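Local structure of N-terminal acetyltransferase B complex subunit MDM20 (Candida albicans, 5K04) at residues I515-T520 with L666-E671; T444-L449 with D460-I465; F606-N611 with L649-P654. The protein is the non-catalytic subunit of the NatB N-terminal acetyltransferase complex and probably acts as a scaffold for the catalytic subunit NAT3. All coordinates share one frame; numbering follows the deposited sequence.

Interaction 1 (I515-T520 with L666-E671); sequences ILQIST and LTNLVE
Q517 lays its side chain across those of E671 and T667 at about a right angle. Its CG stands anti to the backbone N (chi1 172°) and the chain runs on extended. This carries the amide over to helix 661-682. There Q517 NE2 donates a nearly straight hydrogen bond of 3.1 Å to E671 OE1 (N-H...O 170°). The acceptor lies almost in the Q517 amide plane, but the N-H comes from above the E671 carboxylate plane. The other carboxylate oxygen, E671 OE2, rests 3.3 Å from Q517 CB. K577 next to the carboxylate would probably favour the charged form of E671. On the far end of the amide, Q517 OE1 meets the T667 methyl CG2 at 3.5 Å. The hydroxyl of T667 is used elsewhere, in a bond to T663 O within its own helix.

The two helices belong to the all-helical body of the subunit, whose central region is placed in the TPR clan. Their short segments cross at 66° with axes 10.0 Å apart, and Q517 and E671 span most of the gap. T520 OG1 approaches E671 CG to 3.8 Å and is hydrogen-bonded to Y581 OH.

Helix 571-584 supplies further partners for the polar groups. K577 NZ forms a salt bridge with E671 OE1 and a hydrogen bond with N668 OD1, and Y581 OH bonds E671 OE2.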
ATOM      1  N   ILE A 515     -15.847  -7.183   7.888  1.00 44.18           N
ATOM      2  CA  ILE A 515     -15.936  -8.058   9.053  1.00 42.66           C
ATOM      3  C   ILE A 515     -17.267  -7.870   9.764  1.00 38.51           C
ATOM      4  O   ILE A 515     -17.924  -8.843  10.173  1.00 26.48           O
ATOM      5  CB  ILE A 515     -14.755  -7.790  10.000  1.00 40.49           C
ATOM      6  CG1 ILE A 515     -13.464  -8.357   9.396  1.00 39.40           C
ATOM      7  CG2 ILE A 515     -15.058  -8.338  11.408  1.00 33.47           C
ATOM      8  CD1 ILE A 515     -12.213  -7.772  10.027  1.00 44.88           C
ATOM      9  N   LEU A 516     -17.661  -6.614   9.966  1.00 41.09           N
ATOM     10  CA  LEU A 516     -18.915  -6.333  10.650  1.00 38.75           C
ATOM     11  C   LEU A 516     -20.092  -6.905   9.871  1.00 34.38           C
ATOM     12  O   LEU A 516     -20.948  -7.590  10.433  1.00 26.24           O
ATOM     13  CB  LEU A 516     -19.059  -4.826  10.844  1.00 38.04           C
ATOM     14  CG  LEU A 516     -18.081  -4.237  11.857  1.00 35.97           C
ATOM     15  CD1 LEU A 516     -18.025  -2.710  11.756  1.00 36.55           C
ATOM     16  CD2 LEU A 516     -18.500  -4.692  13.239  1.00 30.68           C
ATOM     17  N   GLN A 517     -20.107  -6.685   8.555  1.00 39.95           N
ATOM     18  CA  GLN A 517     -21.235  -7.113   7.732  1.00 40.38           C
ATOM     19  C   GLN A 517     -21.427  -8.620   7.803  1.00 37.35           C
ATOM     20  O   GLN A 517     -22.538  -9.106   8.038  1.00 31.36           O
ATOM     21  CB  GLN A 517     -21.022  -6.667   6.279  1.00 36.61           C
ATOM     22  CG  GLN A 517     -22.060  -7.255   5.318  1.00 38.83           C
ATOM     23  CD  GLN A 517     -21.906  -6.746   3.904  1.00 43.80           C
ATOM     24  OE1 GLN A 517     -21.135  -7.301   3.113  1.00 39.29           O
ATOM     25  NE2 GLN A 517     -22.643  -5.682   3.572  1.00 39.10           N
ATOM     26  N   ILE A 518     -20.346  -9.376   7.587  1.00 40.77           N
ATOM     27  CA  ILE A 518     -20.426 -10.834   7.614  1.00 44.53           C
ATOM     28  C   ILE A 518     -20.749 -11.322   9.021  1.00 46.22           C
ATOM     29  O   ILE A 518     -21.571 -12.232   9.208  1.00 36.17           O
ATOM     30  CB  ILE A 518     -19.108 -11.422   7.063  1.00 44.28           C
ATOM     31  CG1 ILE A 518     -18.834 -10.839   5.663  1.00 32.62           C
ATOM     32  CG2 ILE A 518     -19.128 -12.963   7.009  1.00 34.55           C
ATOM     33  CD1 ILE A 518     -17.483 -11.239   5.112  1.00 35.53           C
ATOM     34  N   SER A 519     -20.138 -10.698  10.037  1.00 44.62           N
ATOM     35  CA  SER A 519     -20.467 -11.037  11.420  1.00 47.20           C
ATOM     36  C   SER A 519     -21.964 -10.915  11.698  1.00 41.86           C
ATOM     37  O   SER A 519     -22.541 -11.781  12.360  1.00 30.80           O
ATOM     38  CB  SER A 519     -19.678 -10.155  12.394  1.00 40.07           C
ATOM     39  OG  SER A 519     -18.361 -10.635  12.538  1.00 36.89           O
ATOM     40  N   THR A 520     -22.610  -9.832  11.223  1.00 39.70           N
ATOM     41  CA  THR A 520     -24.030  -9.661  11.546  1.00 47.22           C
ATOM     42  C   THR A 520     -24.923 -10.537  10.678  1.00 42.29           C
ATOM     43  O   THR A 520     -25.985 -10.967  11.128  1.00 32.04           O
ATOM     44  CB  THR A 520     -24.473  -8.187  11.428  1.00 47.81           C
ATOM     45  OG1 THR A 520     -24.641  -7.828  10.059  1.00 54.47           O
ATOM     46  CG2 THR A 520     -23.464  -7.253  12.067  1.00 41.32           C
ATOM     47  N   LEU A 666     -28.504  -7.235  -2.281  1.00 35.46           N
ATOM     48  CA  LEU A 666     -29.221  -8.193  -1.453  1.00 41.66           C
ATOM     49  C   LEU A 666     -28.479  -8.431  -0.142  1.00 45.68           C
ATOM     50  O   LEU A 666     -29.104  -8.530   0.925  1.00 33.39           O
ATOM     51  CB  LEU A 666     -29.408  -9.485  -2.243  1.00 42.65           C
ATOM     52  CG  LEU A 666     -30.558 -10.436  -1.924  1.00 56.64           C
ATOM     53  CD1 LEU A 666     -31.849  -9.672  -1.701  1.00 54.45           C
ATOM     54  CD2 LEU A 666     -30.714 -11.423  -3.066  1.00 56.71           C
ATOM     55  N   THR A 667     -27.140  -8.491  -0.206  1.00 48.98           N
ATOM     56  CA  THR A 667     -26.324  -8.615   0.998  1.00 42.90           C
ATOM     57  C   THR A 667     -26.542  -7.418   1.912  1.00 40.72           C
ATOM     58  O   THR A 667     -26.629  -7.567   3.137  1.00 31.42           O
ATOM     59  CB  THR A 667     -24.841  -8.758   0.615  1.00 36.20           C
ATOM     60  OG1 THR A 667     -24.646  -9.920  -0.203  1.00 27.02           O
ATOM     61  CG2 THR A 667     -23.972  -8.904   1.825  1.00 40.76           C
ATOM     62  N   ASN A 668     -26.686  -6.226   1.328  1.00 41.21           N
ATOM     63  CA  ASN A 668     -26.893  -5.032   2.139  1.00 40.41           C
ATOM     64  C   ASN A 668     -28.296  -4.999   2.713  1.00 40.75           C
ATOM     65  O   ASN A 668     -28.496  -4.555   3.852  1.00 36.19           O
ATOM     66  CB  ASN A 668     -26.620  -3.781   1.311  1.00 37.99           C
ATOM     67  CG  ASN A 668     -25.133  -3.479   1.189  1.00 39.47           C
ATOM     68  OD1 ASN A 668     -24.331  -3.858   2.054  1.00 24.89           O
ATOM     69  ND2 ASN A 668     -24.762  -2.785   0.118  1.00 40.37           N
ATOM     70  N   LEU A 669     -29.277  -5.477   1.941  1.00 44.79           N
ATOM     71  CA  LEU A 669     -30.624  -5.630   2.476  1.00 44.10           C
ATOM     72  C   LEU A 669     -30.646  -6.603   3.651  1.00 39.53           C
ATOM     73  O   LEU A 669     -31.302  -6.337   4.666  1.00 28.97           O
ATOM     74  CB  LEU A 669     -31.594  -6.103   1.389  1.00 47.73           C
ATOM     75  CG  LEU A 669     -33.032  -6.242   1.926  1.00 46.49           C
ATOM     76  CD1 LEU A 669     -33.550  -4.881   2.426  1.00 40.99           C
ATOM     77  CD2 LEU A 669     -33.984  -6.821   0.900  1.00 39.47           C
ATOM     78  N   VAL A 670     -29.944  -7.740   3.531  1.00 45.19           N
ATOM     79  CA  VAL A 670     -29.948  -8.729   4.615  1.00 45.18           C
ATOM     80  C   VAL A 670     -29.360  -8.119   5.877  1.00 44.02           C
ATOM     81  O   VAL A 670     -29.904  -8.281   6.977  1.00 31.05           O
ATOM     82  CB  VAL A 670     -29.177 -10.005   4.208  1.00 43.12           C
ATOM     83  CG1 VAL A 670     -28.962 -10.904   5.410  1.00 46.88           C
ATOM     84  CG2 VAL A 670     -29.912 -10.786   3.157  1.00 37.71           C
ATOM     85  N   GLU A 671     -28.233  -7.403   5.725  1.00 46.19           N
ATOM     86  CA  GLU A 671     -27.574  -6.763   6.856  1.00 42.19           C
ATOM     87  C   GLU A 671     -28.487  -5.725   7.493  1.00 41.29           C
ATOM     88  O   GLU A 671     -28.585  -5.633   8.726  1.00 28.32           O
ATOM     89  CB  GLU A 671     -26.259  -6.134   6.386  1.00 38.08           C
ATOM     90  CG  GLU A 671     -25.523  -5.271   7.404  1.00 39.39           C
ATOM     91  CD  GLU A 671     -24.287  -4.567   6.807  1.00 38.70           C
ATOM     92  OE1 GLU A 671     -24.359  -4.081   5.660  1.00 26.57           O
ATOM     93  OE2 GLU A 671     -23.246  -4.501   7.501  1.00 31.46           O
TER

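Interaction 2 (T444-L449 with D460-I465); sequences TLNYYL and DAWVDI
W462 is the first residue of 460-465 to touch 444-449, and it sends its six-membered ring toward the 3-10 turn at 447-449. Its CG is anti to its own carbonyl carbon (chi1 -79°), which leads the indole out to L449 and N446. L449 CB lies 3.5 Å from W462 CZ2, approaching obliquely, and the two side chains slide past each other in opposite directions. The amide of N446 is modelled at the ring edge, with its plane turned 35° from the indole, but N446 OD1 is too close to the ring for this placement to be trusted. N446 ND2 is hydrogen-bonded to T511 OG1 of helix 506-521.

The contact sets the 3-10 turn that follows helix 440-445 against helix 456-485 of this helical, strand-free chain. A backbone bond of 2.8 Å from L449 N to N446 O closes this turn. T444, just before it, bonds N16 of the NAT3 chain.

One turn of helix after W462, I465 points toward 444-449, and its tip meets that of L449, with I465 CD1 4.0 Å from L449 CD1.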
ATOM      1  N   THR A 444      -3.013  -3.029  -0.605  1.00 45.43           N
ATOM      2  CA  THR A 444      -3.104  -2.561  -1.986  1.00 41.75           C
ATOM      3  C   THR A 444      -4.042  -3.388  -2.863  1.00 35.52           C
ATOM      4  O   THR A 444      -4.493  -2.875  -3.893  1.00 21.85           O
ATOM      5  CB  THR A 444      -1.699  -2.498  -2.635  1.00 34.38           C
ATOM      6  OG1 THR A 444      -1.072  -3.788  -2.637  1.00 24.72           O
ATOM      7  CG2 THR A 444      -0.812  -1.528  -1.864  1.00 44.21           C
ATOM      8  N   LEU A 445      -4.375  -4.635  -2.468  1.00 36.97           N
ATOM      9  CA  LEU A 445      -5.098  -5.578  -3.334  1.00 35.43           C
ATOM     10  C   LEU A 445      -6.420  -6.089  -2.762  1.00 34.84           C
ATOM     11  O   LEU A 445      -7.184  -6.746  -3.481  1.00 26.63           O
ATOM     12  CB  LEU A 445      -4.191  -6.783  -3.653  1.00 32.96           C
ATOM     13  CG  LEU A 445      -2.939  -6.362  -4.440  1.00 35.85           C
ATOM     14  CD1 LEU A 445      -1.978  -7.530  -4.638  1.00 34.63           C
ATOM     15  CD2 LEU A 445      -3.343  -5.718  -5.795  1.00 26.40           C
ATOM     16  N   ASN A 446      -6.662  -5.861  -1.481  1.00 38.72           N
ATOM     17  CA  ASN A 446      -7.889  -6.092  -0.732  1.00 49.74           C
ATOM     18  C   ASN A 446      -9.173  -5.971  -1.542  1.00 39.06           C
ATOM     19  O   ASN A 446     -10.078  -6.805  -1.453  1.00 32.47           O
ATOM     20  CB  ASN A 446      -7.901  -5.028   0.356  1.00 64.95           C
ATOM     21  CG  ASN A 446      -8.767  -5.342   1.453  1.00 68.89           C
ATOM     22  OD1 ASN A 446      -9.706  -6.107   1.304  1.00 86.04           O
ATOM     23  ND2 ASN A 446      -8.493  -4.729   2.600  1.00 69.87           N
ATOM     24  N   TYR A 447      -9.266  -4.845  -2.251  1.00 41.38           N
ATOM     25  CA  TYR A 447     -10.492  -4.445  -2.917  1.00 34.54           C
ATOM     26  C   TYR A 447     -10.922  -5.453  -3.975  1.00 38.05           C
ATOM     27  O   TYR A 447     -12.093  -5.448  -4.370  1.00 30.47           O
ATOM     28  CB  TYR A 447     -10.286  -3.070  -3.531  1.00 32.00           C
ATOM     29  CG  TYR A 447      -9.435  -3.075  -4.795  1.00 33.08           C
ATOM     30  CD1 TYR A 447     -10.023  -3.278  -6.052  1.00 34.86           C
ATOM     31  CD2 TYR A 447      -8.053  -2.856  -4.747  1.00 33.07           C
ATOM     32  CE1 TYR A 447      -9.250  -3.282  -7.240  1.00 37.99           C
ATOM     33  CE2 TYR A 447      -7.274  -2.854  -5.934  1.00 36.50           C
ATOM     34  CZ  TYR A 447      -7.880  -3.075  -7.170  1.00 33.18           C
ATOM     35  OH  TYR A 447      -7.125  -3.071  -8.318  1.00 28.89           O
ATOM     36  N   TYR A 448      -9.998  -6.311  -4.443  1.00 33.21           N
ATOM     37  CA  TYR A 448     -10.371  -7.417  -5.322  1.00 37.04           C
ATOM     38  C   TYR A 448     -11.356  -8.368  -4.651  1.00 37.08           C
ATOM     39  O   TYR A 448     -12.040  -9.121  -5.348  1.00 30.41           O
ATOM     40  CB  TYR A 448      -9.124  -8.203  -5.779  1.00 40.14           C
ATOM     41  CG  TYR A 448      -8.379  -7.591  -6.948  1.00 38.98           C
ATOM     42  CD1 TYR A 448      -8.826  -7.761  -8.262  1.00 39.17           C
ATOM     43  CD2 TYR A 448      -7.236  -6.839  -6.738  1.00 35.01           C
ATOM     44  CE1 TYR A 448      -8.150  -7.190  -9.343  1.00 37.70           C
ATOM     45  CE2 TYR A 448      -6.554  -6.256  -7.794  1.00 47.55           C
ATOM     46  CZ  TYR A 448      -7.008  -6.442  -9.103  1.00 36.92           C
ATOM     47  OH  TYR A 448      -6.324  -5.864 -10.134  1.00 27.01           O
ATOM     48  N   LEU A 449     -11.440  -8.349  -3.320  1.00 45.84           N
ATOM     49  CA  LEU A 449     -12.356  -9.194  -2.566  1.00 45.27           C
ATOM     50  C   LEU A 449     -13.678  -8.496  -2.252  1.00 38.03           C
ATOM     51  O   LEU A 449     -14.502  -9.049  -1.513  1.00 32.74           O
ATOM     52  CB  LEU A 449     -11.683  -9.646  -1.274  1.00 45.55           C
ATOM     53  CG  LEU A 449     -10.338 -10.373  -1.427  1.00 44.06           C
ATOM     54  CD1 LEU A 449      -9.606 -10.433  -0.086  1.00 34.54           C
ATOM     55  CD2 LEU A 449     -10.547 -11.794  -1.991  1.00 36.73           C
ATOM     56  N   ASP A 460     -13.177 -15.365   8.586  1.00 50.22           N
ATOM     57  CA  ASP A 460     -11.900 -15.658   9.226  1.00 49.76           C
ATOM     58  C   ASP A 460     -10.729 -15.164   8.387  1.00 41.04           C
ATOM     59  O   ASP A 460      -9.706 -14.742   8.933  1.00 30.86           O
ATOM     60  CB  ASP A 460     -11.787 -17.160   9.490  1.00 47.14           C
ATOM     61  CG  ASP A 460     -12.812 -17.657  10.523  1.00 50.24           C
ATOM     62  OD1 ASP A 460     -13.099 -16.914  11.487  1.00 46.57           O
ATOM     63  OD2 ASP A 460     -13.319 -18.794  10.369  1.00 51.79           O
ATOM     64  N   ALA A 461     -10.865 -15.188   7.066  1.00 47.05           N
ATOM     65  CA  ALA A 461      -9.823 -14.626   6.210  1.00 48.68           C
ATOM     66  C   ALA A 461      -9.726 -13.112   6.381  1.00 47.46           C
ATOM     67  O   ALA A 461      -8.623 -12.551   6.436  1.00 24.42           O
ATOM     68  CB  ALA A 461     -10.090 -14.991   4.750  1.00 43.54           C
ATOM     69  N   TRP A 462     -10.876 -12.436   6.485  1.00 47.68           N
ATOM     70  CA  TRP A 462     -10.866 -10.990   6.704  1.00 46.48           C
ATOM     71  C   TRP A 462     -10.241 -10.618   8.046  1.00 36.34           C
ATOM     72  O   TRP A 462      -9.503  -9.633   8.142  1.00 24.14           O
ATOM     73  CB  TRP A 462     -12.283 -10.439   6.624  1.00 42.94           C
ATOM     74  CG  TRP A 462     -12.752 -10.274   5.223  1.00 42.23           C
ATOM     75  CD1 TRP A 462     -13.697 -11.026   4.575  1.00 39.23           C
ATOM     76  CD2 TRP A 462     -12.297  -9.301   4.281  1.00 37.10           C
ATOM     77  NE1 TRP A 462     -13.859 -10.566   3.290  1.00 45.31           N
ATOM     78  CE2 TRP A 462     -13.007  -9.515   3.080  1.00 38.79           C
ATOM     79  CE3 TRP A 462     -11.359  -8.270   4.334  1.00 40.06           C
ATOM     80  CZ2 TRP A 462     -12.817  -8.732   1.953  1.00 37.68           C
ATOM     81  CZ3 TRP A 462     -11.156  -7.488   3.188  1.00 36.12           C
ATOM     82  CH2 TRP A 462     -11.886  -7.722   2.023  1.00 37.02           C
ATOM     83  N   VAL A 463     -10.550 -11.377   9.099  1.00 40.63           N
ATOM     84  CA  VAL A 463      -9.925 -11.138  10.396  1.00 39.86           C
ATOM     85  C   VAL A 463      -8.416 -11.296  10.276  1.00 44.45           C
ATOM     86  O   VAL A 463      -7.641 -10.542  10.879  1.00 33.41           O
ATOM     87  CB  VAL A 463     -10.519 -12.095  11.451  1.00 38.75           C
ATOM     88  CG1 VAL A 463      -9.728 -12.052  12.743  1.00 44.85           C
ATOM     89  CG2 VAL A 463     -11.981 -11.774  11.711  1.00 36.12           C
ATOM     90  N   ASP A 464      -7.982 -12.266   9.463  1.00 46.91           N
ATOM     91  CA  ASP A 464      -6.557 -12.468   9.226  1.00 48.92           C
ATOM     92  C   ASP A 464      -5.943 -11.253   8.539  1.00 37.33           C
ATOM     93  O   ASP A 464      -4.834 -10.824   8.881  1.00 32.15           O
ATOM     94  CB  ASP A 464      -6.359 -13.732   8.390  1.00 52.77           C
ATOM     95  CG  ASP A 464      -4.934 -14.215   8.399  1.00 66.90           C
ATOM     96  OD1 ASP A 464      -4.455 -14.619   9.485  1.00 70.15           O
ATOM     97  OD2 ASP A 464      -4.295 -14.190   7.322  1.00 69.23           O
ATOM     98  N   ILE A 465      -6.670 -10.673   7.584  1.00 36.99           N
ATOM     99  CA  ILE A 465      -6.247  -9.430   6.955  1.00 37.82           C
ATOM    100  C   ILE A 465      -6.160  -8.309   7.986  1.00 38.66           C
ATOM    101  O   ILE A 465      -5.202  -7.524   7.987  1.00 35.74           O
ATOM    102  CB  ILE A 465      -7.203  -9.088   5.797  1.00 35.47           C
ATOM    103  CG1 ILE A 465      -7.066 -10.128   4.689  1.00 39.04           C
ATOM    104  CG2 ILE A 465      -6.915  -7.722   5.235  1.00 37.46           C
ATOM    105  CD1 ILE A 465      -7.950  -9.901   3.504  1.00 40.97           C
TER

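Interaction 3 (F606-N611 with L649-P654)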
ATOM      1  N   PHE A 606     -24.741   8.003  -5.246  1.00 49.34           N
ATOM      2  CA  PHE A 606     -25.182   6.615  -5.165  1.00 46.53           C
ATOM      3  C   PHE A 606     -26.167   6.229  -6.272  1.00 42.08           C
ATOM      4  O   PHE A 606     -26.785   7.071  -6.932  1.00 26.00           O
ATOM      5  CB  PHE A 606     -25.841   6.354  -3.813  1.00 45.34           C
ATOM      6  CG  PHE A 606     -24.882   6.199  -2.671  1.00 43.71           C
ATOM      7  CD1 PHE A 606     -23.616   5.683  -2.865  1.00 47.89           C
ATOM      8  CD2 PHE A 606     -25.277   6.539  -1.375  1.00 43.38           C
ATOM      9  CE1 PHE A 606     -22.739   5.519  -1.778  1.00 53.41           C
ATOM     10  CE2 PHE A 606     -24.408   6.379  -0.282  1.00 44.75           C
ATOM     11  CZ  PHE A 606     -23.136   5.872  -0.487  1.00 46.90           C
ATOM     12  N   SER A 607     -26.302   4.915  -6.456  1.00 52.08           N
ATOM     13  CA  SER A 607     -27.428   4.327  -7.172  1.00 46.70           C
ATOM     14  C   SER A 607     -28.750   4.611  -6.455  1.00 43.77           C
ATOM     15  O   SER A 607     -28.788   4.941  -5.263  1.00 31.03           O
ATOM     16  CB  SER A 607     -27.254   2.816  -7.295  1.00 39.59           C
ATOM     17  OG  SER A 607     -27.399   2.187  -6.022  1.00 25.25           O
ATOM     18  N   VAL A 608     -29.852   4.456  -7.200  1.00 46.82           N
ATOM     19  CA  VAL A 608     -31.177   4.675  -6.619  1.00 36.36           C
ATOM     20  C   VAL A 608     -31.342   3.845  -5.356  1.00 37.79           C
ATOM     21  O   VAL A 608     -31.752   4.355  -4.305  1.00 29.14           O
ATOM     22  CB  VAL A 608     -32.287   4.361  -7.637  1.00 39.71           C
ATOM     23  CG1 VAL A 608     -33.632   4.675  -7.046  1.00 34.82           C
ATOM     24  CG2 VAL A 608     -32.092   5.157  -8.926  1.00 43.88           C
ATOM     25  N   PHE A 609     -30.975   2.560  -5.427  1.00 42.51           N
ATOM     26  CA  PHE A 609     -31.209   1.687  -4.285  1.00 38.91           C
ATOM     27  C   PHE A 609     -30.367   2.094  -3.086  1.00 36.61           C
ATOM     28  O   PHE A 609     -30.862   2.120  -1.952  1.00 26.69           O
ATOM     29  CB  PHE A 609     -30.946   0.225  -4.622  1.00 36.35           C
ATOM     30  CG  PHE A 609     -31.122  -0.672  -3.434  1.00 43.02           C
ATOM     31  CD1 PHE A 609     -32.383  -0.831  -2.857  1.00 38.57           C
ATOM     32  CD2 PHE A 609     -30.041  -1.323  -2.860  1.00 41.28           C
ATOM     33  CE1 PHE A 609     -32.564  -1.632  -1.751  1.00 36.60           C
ATOM     34  CE2 PHE A 609     -30.221  -2.144  -1.744  1.00 37.18           C
ATOM     35  CZ  PHE A 609     -31.483  -2.292  -1.191  1.00 39.00           C
ATOM     36  N   ASP A 610     -29.087   2.404  -3.315  1.00 44.33           N
ATOM     37  CA  ASP A 610     -28.224   2.808  -2.210  1.00 44.93           C
ATOM     38  C   ASP A 610     -28.699   4.112  -1.575  1.00 37.52           C
ATOM     39  O   ASP A 610     -28.595   4.270  -0.358  1.00 25.99           O
ATOM     40  CB  ASP A 610     -26.771   2.921  -2.674  1.00 41.07           C
ATOM     41  CG  ASP A 610     -26.008   1.597  -2.539  1.00 44.58           C
ATOM     42  OD1 ASP A 610     -26.458   0.713  -1.774  1.00 38.37           O
ATOM     43  OD2 ASP A 610     -24.954   1.441  -3.195  1.00 39.70           O
ATOM     44  N   ASN A 611     -29.241   5.043  -2.369  1.00 45.13           N
ATOM     45  CA  ASN A 611     -29.812   6.256  -1.778  1.00 47.70           C
ATOM     46  C   ASN A 611     -30.992   5.921  -0.864  1.00 45.27           C
ATOM     47  O   ASN A 611     -31.137   6.512   0.209  1.00 27.73           O
ATOM     48  CB  ASN A 611     -30.224   7.247  -2.877  1.00 39.04           C
ATOM     49  CG  ASN A 611     -29.080   8.216  -3.257  1.00 47.83           C
ATOM     50  OD1 ASN A 611     -28.246   8.583  -2.417  1.00 34.49           O
ATOM     51  ND2 ASN A 611     -29.040   8.618  -4.517  1.00 49.66           N
ATOM     52  N   LEU A 649     -38.569  -2.494  -2.724  1.00 50.12           N
ATOM     53  CA  LEU A 649     -37.162  -2.864  -2.638  1.00 47.05           C
ATOM     54  C   LEU A 649     -36.665  -3.637  -3.855  1.00 42.27           C
ATOM     55  O   LEU A 649     -35.454  -3.773  -4.006  1.00 31.53           O
ATOM     56  CB  LEU A 649     -36.924  -3.679  -1.363  1.00 47.77           C
ATOM     57  CG  LEU A 649     -37.203  -2.924  -0.061  1.00 49.27           C
ATOM     58  CD1 LEU A 649     -37.214  -3.880   1.120  1.00 46.23           C
ATOM     59  CD2 LEU A 649     -36.187  -1.806   0.162  1.00 45.99           C
ATOM     60  N   LYS A 650     -37.574  -4.138  -4.708  1.00 47.39           N
ATOM     61  CA  LYS A 650     -37.240  -4.805  -5.971  1.00 48.57           C
ATOM     62  C   LYS A 650     -36.289  -3.999  -6.841  1.00 40.25           C
ATOM     63  O   LYS A 650     -35.623  -4.569  -7.710  1.00 34.97           O
ATOM     64  CB  LYS A 650     -38.493  -5.050  -6.816  1.00 48.97           C
ATOM     65  CG  LYS A 650     -39.313  -6.241  -6.467  1.00 57.86           C
ATOM     66  CD  LYS A 650     -40.502  -6.368  -7.420  1.00 64.28           C
ATOM     67  CE  LYS A 650     -41.263  -5.049  -7.556  1.00 73.76           C
ATOM     68  NZ  LYS A 650     -42.568  -5.188  -8.307  1.00 79.57           N
ATOM     69  N   ILE A 651     -36.250  -2.677  -6.672  1.00 44.54           N
ATOM     70  CA  ILE A 651     -35.353  -1.851  -7.465  1.00 40.76           C
ATOM     71  C   ILE A 651     -33.902  -2.169  -7.189  1.00 33.95           C
ATOM     72  O   ILE A 651     -33.021  -1.682  -7.898  1.00 33.09           O
ATOM     73  CB  ILE A 651     -35.618  -0.354  -7.218  1.00 43.79           C
ATOM     74  CG1 ILE A 651     -35.388   0.012  -5.750  1.00 43.48           C
ATOM     75  CG2 ILE A 651     -37.033   0.015  -7.627  1.00 40.19           C
ATOM     76  CD1 ILE A 651     -35.011   1.462  -5.565  1.00 46.14           C
ATOM     77  N   LEU A 652     -33.624  -2.945  -6.140  1.00 42.04           N
ATOM     78  CA  LEU A 652     -32.272  -3.460  -5.944  1.00 45.30           C
ATOM     79  C   LEU A 652     -31.903  -4.474  -7.021  1.00 48.30           C
ATOM     80  O   LEU A 652     -30.715  -4.732  -7.242  1.00 26.95           O
ATOM     81  CB  LEU A 652     -32.138  -4.086  -4.551  1.00 38.39           C
ATOM     82  CG  LEU A 652     -32.803  -5.452  -4.301  1.00 42.69           C
ATOM     83  CD1 LEU A 652     -31.918  -6.650  -4.710  1.00 38.71           C
ATOM     84  CD2 LEU A 652     -33.226  -5.579  -2.843  1.00 42.54           C
ATOM     85  N   ILE A 653     -32.895  -5.045  -7.696  1.00 50.85           N
ATOM     86  CA  ILE A 653     -32.658  -6.041  -8.732  1.00 46.75           C
ATOM     87  C   ILE A 653     -32.301  -5.346 -10.039  1.00 46.01           C
ATOM     88  O   ILE A 653     -33.105  -4.570 -10.582  1.00 37.80           O
ATOM     89  CB  ILE A 653     -33.874  -6.956  -8.914  1.00 43.57           C
ATOM     90  CG1 ILE A 653     -34.188  -7.675  -7.604  1.00 36.55           C
ATOM     91  CG2 ILE A 653     -33.609  -7.968 -10.024  1.00 40.17           C
ATOM     92  CD1 ILE A 653     -35.424  -8.555  -7.695  1.00 47.87           C
ATOM     93  N   PRO A 654     -31.110  -5.584 -10.564  1.00 51.23           N
ATOM     94  CA  PRO A 654     -30.744  -4.976 -11.839  1.00 42.55           C
ATOM     95  C   PRO A 654     -31.425  -5.703 -12.982  1.00 42.99           C
ATOM     96  O   PRO A 654     -31.708  -6.902 -12.904  1.00 29.11           O
ATOM     97  CB  PRO A 654     -29.222  -5.143 -11.883  1.00 34.26           C
ATOM     98  CG  PRO A 654     -28.963  -6.363 -11.044  1.00 41.87           C
ATOM     99  CD  PRO A 654     -30.031  -6.409  -9.988  1.00 46.18           C
TER
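The F609 ring lies flat against L652, with L652 CB directly over one face. That carbon is 3.5 Å from the centroid of the F609 ring and only 5° off the ring normal, a well-centred CH-pi contact. The two side chains run side by side and point the same way. F609 has CG anti to its backbone N (chi1 177°), which sends the ring off the first turn of helix 608-625 and onto the 3-10 turn at 650-652. With chi1 at 74°, L652 CG lies between its backbone N and carbonyl carbon, which leads the branch along the ring to put L652 CD2 4.1 Å from F609 CZ.

L649 approaches differently. It crosses F609 obliquely and brings L649 CD2 to the ring edge, 4.1 Å from F609 CE1. I651 comes in on the backbone side of the ring. Its CD1 touches F609 CA at 4.0 Å and V608 CG1 at 3.8 Å, and the V608 and I651 side chains cross at about a right angle.

The contact sets the N-terminal end of one helix against a short turn between helices 646-649 and 661-682. S607 is the N-cap of helix 608-625: D610 N donates to S607 OG at 3.2 Å, in a nearly straight bond. The opposing turn is closed by a backbone bond from L652 N to L649 O.

The interface across the segments is wholly apolar. F609, L649 and L652 are buried, while V608 and I651 form its exposed margin. N665 of helix 661-682 packs on F609 and bonds L652 O. F702 touches L652, and F698 touches L649.

In the fold
Interaction 2 lies deepest, about 12 Å from the chain centre to its own centre, and its touching residues are all buried. Interaction 1 is farther out, at about 23 Å, and partly buried. Interaction 3 is the most peripheral, at about 28 Å, with a buried middle and an exposed margin. The chemistry differs too: interaction 1 is a polar network between two helices, whereas interaction 3 is apolar and interaction 2 largely so. Helix 506-521 connects the first two, since I515 and I518 pack on W462. Helix 661-682 connects interactions 1 and 3, with L669 against L649 and L652. Interactions 2 and 3 do not touch.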